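GDP-6-deoxy-D-mannose reductase (Pseudomonas aeruginosa, PDB 6X3B) probably reduces GDP-4-dehydro-6-deoxy-D-mannose with NADPH, giving GDP-rhamnose for the O-antigen of lipopolysaccharide. Local coordinates at residues L211-L223 with V247-I259. Numbering follows the deposited sequence. Where two conformers were deposited one is given.
Sequences LEVGDIDVSRDFL and VCSGQEQKIRELI
The carboxylate of Asp221 grips the ST turn at Ser249, whose OG accepts from Gln251 N, through both oxygens. Ser249 N meets the syn lone pair of Asp221 OD1 at 2.8 Å, while Ser249 OG reaches the same oxygen from 55° above the carboxylate plane. Gly250 N binds Asp221 OD2 at 2.9 Å. With CG anti to its backbone N (chi1 -173°), the Asp221 carboxylate ends beside the Ser249 and Gly250 amides. Phe222 N and Gln251 O stand 4.3 Å apart, and a water bridges them, accepting from Phe222 N and Gln253 NE2 and donating to Gln251 O. Direct antiparallel pairing follows, Gln253 N meeting Arg220 O at 2.9 Å and Arg220 N meeting Gln253 O; through this pair strand 252-254 joins the margin of the family's nucleotide-binding sheet. At the other end a side-on salt bridge sets Arg256 NE 2.9 Å from Asp217 OD1, and NH2 donates to Asp217 OD2 at 3.2 Å; Ile216 CD1 covers the guanidinium centre. Leu258 CD1 lies over one face of Phe222, 3.4 Å from its CE2, that side chain being about 8 Å from bound NADPH. Strand 219-224 runs parallel to strand 172-182, and helix 255-266 packs Ile255 and Leu258 against helix 191-203 and Ile259 against strand 271-274.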
ATOM      1  N   LEU A 211     -13.423  27.903 -25.321  1.00 39.01           N
ATOM      2  CA  LEU A 211     -13.012  26.767 -24.504  1.00 41.22           C
ATOM      3  C   LEU A 211     -13.591  26.931 -23.105  1.00 44.73           C
ATOM      4  O   LEU A 211     -13.310  27.931 -22.434  1.00 43.24           O
ATOM      5  CB  LEU A 211     -11.491  26.689 -24.432  1.00 44.55           C
ATOM      6  CG  LEU A 211     -10.822  25.326 -24.422  1.00 42.90           C
ATOM      7  CD1 LEU A 211     -11.446  24.454 -25.488  1.00 38.75           C
ATOM      8  CD2 LEU A 211      -9.347  25.542 -24.682  1.00 39.62           C
ATOM      9  N   GLU A 212     -14.394  25.960 -22.664  1.00 40.80           N
ATOM     10  CA  GLU A 212     -14.958  25.985 -21.317  1.00 50.14           C
ATOM     11  C   GLU A 212     -14.070  25.161 -20.392  1.00 45.39           C
ATOM     12  O   GLU A 212     -13.895  23.955 -20.600  1.00 43.29           O
ATOM     13  CB  GLU A 212     -16.395  25.464 -21.309  1.00 53.06           C
ATOM     14  CG  GLU A 212     -17.398  26.441 -21.921  1.00 56.52           C
ATOM     15  CD  GLU A 212     -18.835  25.937 -21.884  1.00 68.30           C
ATOM     16  OE1 GLU A 212     -19.092  24.897 -21.243  1.00 71.10           O
ATOM     17  OE2 GLU A 212     -19.707  26.588 -22.501  1.00 71.22           O
ATOM     18  N   VAL A 213     -13.499  25.812 -19.380  1.00 47.56           N
ATOM     19  CA  VAL A 213     -12.500  25.181 -18.529  1.00 45.82           C
ATOM     20  C   VAL A 213     -12.941  25.246 -17.072  1.00 46.40           C
ATOM     21  O   VAL A 213     -13.792  26.052 -16.683  1.00 47.06           O
ATOM     22  CB  VAL A 213     -11.115  25.835 -18.685  1.00 42.33           C
ATOM     23  CG1 VAL A 213     -10.675  25.830 -20.142  1.00 42.43           C
ATOM     24  CG2 VAL A 213     -11.146  27.244 -18.126  1.00 39.33           C
ATOM     25  N   GLY A 214     -12.338  24.373 -16.266  1.00 47.01           N
ATOM     26  CA  GLY A 214     -12.377  24.493 -14.824  1.00 45.79           C
ATOM     27  C   GLY A 214     -11.173  25.273 -14.340  1.00 44.34           C
ATOM     28  O   GLY A 214     -10.808  26.285 -14.948  1.00 46.71           O
ATOM     29  N   ASP A 215     -10.530  24.823 -13.266  1.00 48.29           N
ATOM     30  CA  ASP A 215      -9.336  25.502 -12.769  1.00 45.85           C
ATOM     31  C   ASP A 215      -8.153  25.101 -13.644  1.00 43.93           C
ATOM     32  O   ASP A 215      -7.726  23.944 -13.628  1.00 46.15           O
ATOM     33  CB  ASP A 215      -9.079  25.160 -11.304  1.00 49.17           C
ATOM     34  CG  ASP A 215      -8.132  26.143 -10.632  1.00 47.01           C
ATOM     35  OD1 ASP A 215      -7.576  27.036 -11.317  1.00 42.39           O
ATOM     36  OD2 ASP A 215      -7.941  26.028  -9.407  1.00 53.01           O
ATOM     37  N   ILE A 216      -7.642  26.055 -14.423  1.00 40.98           N
ATOM     38  CA  ILE A 216      -6.468  25.858 -15.265  1.00 39.18           C
ATOM     39  C   ILE A 216      -5.274  26.639 -14.764  1.00 35.67           C
ATOM     40  O   ILE A 216      -4.215  26.616 -15.405  1.00 34.93           O
ATOM     41  CB  ILE A 216      -6.758  26.217 -16.734  1.00 36.92           C
ATOM     42  CG1 ILE A 216      -7.052  27.717 -16.867  1.00 35.54           C
ATOM     43  CG2 ILE A 216      -7.879  25.350 -17.288  1.00 38.02           C
ATOM     44  CD1 ILE A 216      -7.132  28.210 -18.315  1.00 31.83           C
ATOM     45  N   ASP A 217      -5.408  27.343 -13.650  1.00 40.47           N
ATOM     46  CA  ASP A 217      -4.281  28.081 -13.093  1.00 43.45           C
ATOM     47  C   ASP A 217      -3.542  27.235 -12.063  1.00 45.26           C
ATOM     48  O   ASP A 217      -3.300  27.633 -10.927  1.00 44.11           O
ATOM     49  CB  ASP A 217      -4.774  29.402 -12.518  1.00 47.39           C
ATOM     50  CG  ASP A 217      -5.294  30.337 -13.605  1.00 46.87           C
ATOM     51  OD1 ASP A 217      -4.554  30.584 -14.584  1.00 52.62           O
ATOM     52  OD2 ASP A 217      -6.451  30.791 -13.513  1.00 47.66           O
ATOM     53  N   VAL A 218      -3.208  26.015 -12.483  1.00 32.68           N
ATOM     54  CA  VAL A 218      -2.379  25.096 -11.722  1.00 33.03           C
ATOM     55  C   VAL A 218      -1.241  24.661 -12.634  1.00 30.46           C
ATOM     56  O   VAL A 218      -1.325  24.765 -13.860  1.00 27.52           O
ATOM     57  CB  VAL A 218      -3.176  23.875 -11.211  1.00 34.08           C
ATOM     58  CG1 VAL A 218      -4.366  24.338 -10.376  1.00 40.68           C
ATOM     59  CG2 VAL A 218      -3.648  23.008 -12.364  1.00 31.65           C
ATOM     60  N   SER A 219      -0.158  24.193 -12.030  1.00 24.22           N
ATOM     61  CA  SER A 219       0.970  23.683 -12.801  1.00 26.34           C
ATOM     62  C   SER A 219       1.139  22.191 -12.542  1.00 26.44           C
ATOM     63  O   SER A 219       0.863  21.704 -11.442  1.00 24.86           O
ATOM     64  CB  SER A 219       2.255  24.441 -12.447  1.00 30.37           C
ATOM     65  OG  SER A 219       2.770  23.993 -11.204  1.00 39.93           O
ATOM     66  N   ARG A 220       1.604  21.456 -13.558  1.00 22.38           N
ATOM     67  CA  ARG A 220       1.833  20.030 -13.412  1.00 19.82           C
ATOM     68  C   ARG A 220       3.123  19.660 -14.140  1.00 20.95           C
ATOM     69  O   ARG A 220       3.650  20.422 -14.949  1.00 25.02           O
ATOM     70  CB  ARG A 220       0.652  19.196 -13.946  1.00 23.69           C
ATOM     71  CG  ARG A 220      -0.665  19.353 -13.161  1.00 26.57           C
ATOM     72  CD  ARG A 220      -0.572  18.679 -11.791  1.00 27.87           C
ATOM     73  NE  ARG A 220      -1.849  18.690 -11.063  1.00 29.28           N
ATOM     74  CZ  ARG A 220      -2.213  19.645 -10.211  1.00 31.06           C
ATOM     75  NH1 ARG A 220      -1.414  20.684 -10.006  1.00 26.51           N
ATOM     76  NH2 ARG A 220      -3.382  19.580  -9.581  1.00 33.91           N
ATOM     77  N   ASP A 221       3.623  18.474 -13.843  1.00 19.85           N
ATOM     78  CA  ASP A 221       4.843  17.947 -14.450  1.00 22.42           C
ATOM     79  C   ASP A 221       4.439  17.010 -15.592  1.00 21.14           C
ATOM     80  O   ASP A 221       3.889  15.935 -15.339  1.00 21.13           O
ATOM     81  CB  ASP A 221       5.660  17.209 -13.392  1.00 19.61           C
ATOM     82  CG  ASP A 221       7.019  16.776 -13.887  1.00 28.27           C
ATOM     83  OD1 ASP A 221       7.109  16.375 -15.080  1.00 26.54           O
ATOM     84  OD2 ASP A 221       7.994  16.816 -13.074  1.00 23.95           O
ATOM     85  N   PHE A 222       4.747  17.396 -16.841  1.00 19.16           N
ATOM     86  CA  PHE A 222       4.378  16.646 -18.041  1.00 21.25           C
ATOM     87  C   PHE A 222       5.577  16.033 -18.760  1.00 20.31           C
ATOM     88  O   PHE A 222       6.642  16.650 -18.855  1.00 21.67           O
ATOM     89  CB  PHE A 222       3.658  17.545 -19.061  1.00 22.64           C
ATOM     90  CG  PHE A 222       2.315  18.043 -18.604  1.00 23.44           C
ATOM     91  CD1 PHE A 222       1.169  17.308 -18.856  1.00 26.72           C
ATOM     92  CD2 PHE A 222       2.195  19.275 -17.969  1.00 22.08           C
ATOM     93  CE1 PHE A 222      -0.081  17.781 -18.438  1.00 25.82           C
ATOM     94  CE2 PHE A 222       0.958  19.743 -17.555  1.00 26.79           C
ATOM     95  CZ  PHE A 222      -0.173  18.994 -17.785  1.00 25.07           C
ATOM     96  N   LEU A 223       5.362  14.840 -19.334  1.00 19.51           N
ATOM     97  CA  LEU A 223       6.266  14.210 -20.289  1.00 22.71           C
ATOM     98  C   LEU A 223       5.489  13.746 -21.515  1.00 21.20           C
ATOM     99  O   LEU A 223       4.348  13.284 -21.404  1.00 22.17           O
ATOM    100  CB  LEU A 223       6.975  12.988 -19.679  1.00 21.68           C
ATOM    101  CG  LEU A 223       8.064  13.225 -18.636  1.00 25.47           C
ATOM    102  CD1 LEU A 223       8.440  11.898 -17.991  1.00 22.31           C
ATOM    103  CD2 LEU A 223       9.276  13.869 -19.300  1.00 23.18           C
ATOM    104  N   VAL A 247       9.182   9.005 -12.731  1.00 17.55           N
ATOM    105  CA  VAL A 247       9.398   9.267 -14.154  1.00 20.50           C
ATOM    106  C   VAL A 247       8.689  10.587 -14.448  1.00 21.13           C
ATOM    107  O   VAL A 247       7.455  10.641 -14.520  1.00 20.33           O
ATOM    108  CB  VAL A 247       8.892   8.126 -15.045  1.00 19.86           C
ATOM    109  CG1 VAL A 247       9.081   8.488 -16.545  1.00 19.35           C
ATOM    110  CG2 VAL A 247       9.627   6.789 -14.710  1.00 17.77           C
ATOM    111  N   CYS A 248       9.465  11.662 -14.603  1.00 18.21           N
ATOM    112  CA  CYS A 248       8.915  13.009 -14.695  1.00 21.94           C
ATOM    113  C   CYS A 248       9.936  13.916 -15.372  1.00 23.84           C
ATOM    114  O   CYS A 248      11.101  13.552 -15.559  1.00 24.70           O
ATOM    115  CB  CYS A 248       8.534  13.547 -13.303  1.00 21.81           C
ATOM    116  SG  CYS A 248       9.916  13.441 -12.110  1.00 24.30           S
ATOM    117  N   SER A 249       9.478  15.106 -15.746  0.92 25.17           N
ATOM    118  CA  SER A 249      10.335  16.074 -16.422  0.92 26.58           C
ATOM    119  C   SER A 249      11.117  16.958 -15.458  0.92 27.12           C
ATOM    120  O   SER A 249      12.153  17.512 -15.842  0.92 24.62           O
ATOM    121  CB  SER A 249       9.493  16.978 -17.333  0.92 26.90           C
ATOM    122  OG  SER A 249       8.801  17.938 -16.538  0.92 23.12           O
ATOM    123  N   GLY A 250      10.643  17.127 -14.225  1.00 25.24           N
ATOM    124  CA  GLY A 250      11.263  18.100 -13.352  1.00 27.47           C
ATOM    125  C   GLY A 250      10.944  19.534 -13.714  1.00 32.96           C
ATOM    126  O   GLY A 250      11.550  20.450 -13.156  1.00 34.98           O
ATOM    127  N   GLN A 251      10.009  19.763 -14.635  1.00 28.28           N
ATOM    128  CA  GLN A 251       9.600  21.109 -15.014  1.00 27.50           C
ATOM    129  C   GLN A 251       8.101  21.275 -14.808  1.00 28.02           C
ATOM    130  O   GLN A 251       7.317  20.424 -15.238  1.00 28.79           O
ATOM    131  CB  GLN A 251       9.968  21.398 -16.467  1.00 31.63           C
ATOM    132  CG  GLN A 251      11.454  21.277 -16.746  1.00 42.46           C
ATOM    133  CD  GLN A 251      11.947  22.352 -17.682  1.00 62.05           C
ATOM    134  OE1 GLN A 251      11.578  22.386 -18.859  1.00 66.68           O
ATOM    135  NE2 GLN A 251      12.769  23.258 -17.159  1.00 67.62           N
ATOM    136  N   GLU A 252       7.711  22.367 -14.156  1.00 29.52           N
ATOM    137  CA  GLU A 252       6.300  22.732 -14.046  1.00 34.56           C
ATOM    138  C   GLU A 252       5.807  23.410 -15.314  1.00 30.27           C
ATOM    139  O   GLU A 252       6.467  24.303 -15.849  1.00 33.24           O
ATOM    140  CB  GLU A 252       6.074  23.690 -12.878  1.00 30.14           C
ATOM    141  CG  GLU A 252       6.178  23.056 -11.544  1.00 35.37           C
ATOM    142  CD  GLU A 252       6.111  24.075 -10.440  1.00 37.89           C
ATOM    143  OE1 GLU A 252       5.083  24.793 -10.346  1.00 36.66           O
ATOM    144  OE2 GLU A 252       7.101  24.162  -9.687  1.00 38.46           O
ATOM    145  N   GLN A 253       4.624  23.010 -15.775  1.00 29.55           N
ATOM    146  CA  GLN A 253       3.920  23.722 -16.834  1.00 30.94           C
ATOM    147  C   GLN A 253       2.558  24.168 -16.330  1.00 24.94           C
ATOM    148  O   GLN A 253       1.787  23.347 -15.820  1.00 24.62           O
ATOM    149  CB  GLN A 253       3.724  22.852 -18.068  1.00 28.33           C
ATOM    150  CG  GLN A 253       4.840  21.897 -18.318  1.00 38.92           C
ATOM    151  CD  GLN A 253       5.792  22.401 -19.369  1.00 38.91           C
ATOM    152  OE1 GLN A 253       5.655  23.513 -19.865  1.00 42.69           O
ATOM    153  NE2 GLN A 253       6.773  21.586 -19.708  1.00 37.37           N
ATOM    154  N   LYS A 254       2.259  25.453 -16.498  1.00 27.04           N
ATOM    155  CA  LYS A 254       0.926  25.967 -16.206  1.00 27.30           C
ATOM    156  C   LYS A 254      -0.063  25.533 -17.282  1.00 26.11           C
ATOM    157  O   LYS A 254       0.188  25.710 -18.480  1.00 30.18           O
ATOM    158  CB  LYS A 254       0.947  27.487 -16.110  1.00 30.67           C
ATOM    159  CG  LYS A 254       1.795  28.012 -14.975  1.00 34.83           C
ATOM    160  CD  LYS A 254       1.876  29.525 -15.017  1.00 44.73           C
ATOM    161  CE  LYS A 254       3.256  29.990 -14.601  1.00 57.23           C
ATOM    162  NZ  LYS A 254       3.728  31.120 -15.452  1.00 55.15           N
ATOM    163  N   ILE A 255      -1.196  24.973 -16.853  1.00 27.19           N
ATOM    164  CA  ILE A 255      -2.200  24.488 -17.799  1.00 28.23           C
ATOM    165  C   ILE A 255      -2.578  25.575 -18.799  1.00 32.29           C
ATOM    166  O   ILE A 255      -2.707  25.317 -20.004  1.00 29.57           O
ATOM    167  CB  ILE A 255      -3.439  23.970 -17.044  1.00 33.79           C
ATOM    168  CG1 ILE A 255      -3.062  22.856 -16.068  1.00 38.37           C
ATOM    169  CG2 ILE A 255      -4.501  23.509 -18.023  1.00 26.32           C
ATOM    170  CD1 ILE A 255      -2.012  21.901 -16.596  1.00 29.49           C
ATOM    171  N   ARG A 256      -2.749  26.810 -18.316  1.00 32.55           N
ATOM    172  CA  ARG A 256      -3.181  27.898 -19.187  1.00 31.51           C
ATOM    173  C   ARG A 256      -2.153  28.185 -20.277  1.00 33.13           C
ATOM    174  O   ARG A 256      -2.516  28.441 -21.436  1.00 35.18           O
ATOM    175  CB  ARG A 256      -3.444  29.157 -18.355  1.00 33.29           C
ATOM    176  CG  ARG A 256      -3.729  30.386 -19.195  1.00 35.93           C
ATOM    177  CD  ARG A 256      -3.857  31.616 -18.330  1.00 43.36           C
ATOM    178  NE  ARG A 256      -4.908  31.460 -17.331  1.00 40.23           N
ATOM    179  CZ  ARG A 256      -6.208  31.616 -17.570  1.00 47.42           C
ATOM    180  NH1 ARG A 256      -6.633  31.944 -18.783  1.00 40.23           N
ATOM    181  NH2 ARG A 256      -7.087  31.451 -16.589  1.00 44.94           N
ATOM    182  N   GLU A 257      -0.865  28.159 -19.923  1.00 30.21           N
ATOM    183  CA  GLU A 257       0.183  28.377 -20.913  1.00 33.62           C
ATOM    184  C   GLU A 257       0.236  27.245 -21.930  1.00 29.45           C
ATOM    185  O   GLU A 257       0.502  27.486 -23.111  1.00 33.26           O
ATOM    186  CB  GLU A 257       1.536  28.548 -20.224  1.00 32.88           C
ATOM    187  CG  GLU A 257       1.663  29.888 -19.489  1.00 42.08           C
ATOM    188  CD  GLU A 257       2.993  30.058 -18.767  1.00 45.41           C
ATOM    189  OE1 GLU A 257       3.929  29.274 -19.034  1.00 46.78           O
ATOM    190  OE2 GLU A 257       3.096  30.981 -17.928  1.00 51.84           O
ATOM    191  N   LEU A 258      -0.019  26.004 -21.504  1.00 26.79           N
ATOM    192  CA  LEU A 258      -0.113  24.918 -22.476  1.00 26.67           C
ATOM    193  C   LEU A 258      -1.285  25.126 -23.430  1.00 31.61           C
ATOM    194  O   LEU A 258      -1.151  24.905 -24.640  1.00 25.65           O
ATOM    195  CB  LEU A 258      -0.239  23.574 -21.766  1.00 25.45           C
ATOM    196  CG  LEU A 258       0.970  23.174 -20.934  1.00 27.42           C
ATOM    197  CD1 LEU A 258       0.767  21.815 -20.286  1.00 27.89           C
ATOM    198  CD2 LEU A 258       2.165  23.148 -21.858  1.00 26.73           C
ATOM    199  N   ILE A 259      -2.445  25.546 -22.909  1.00 28.03           N
ATOM    200  CA  ILE A 259      -3.593  25.805 -23.782  1.00 29.48           C
ATOM    201  C   ILE A 259      -3.271  26.911 -24.781  1.00 30.34           C
ATOM    202  O   ILE A 259      -3.613  26.817 -25.969  1.00 30.81           O
ATOM    203  CB  ILE A 259      -4.842  26.152 -22.955  1.00 33.19           C
ATOM    204  CG1 ILE A 259      -5.372  24.917 -22.233  1.00 33.95           C
ATOM    205  CG2 ILE A 259      -5.947  26.724 -23.852  1.00 29.58           C
ATOM    206  CD1 ILE A 259      -6.413  25.270 -21.158  1.00 33.24           C
TER
HETATM  207  O   HOH W   1       6.563  19.440 -17.706  1.00 31.65           O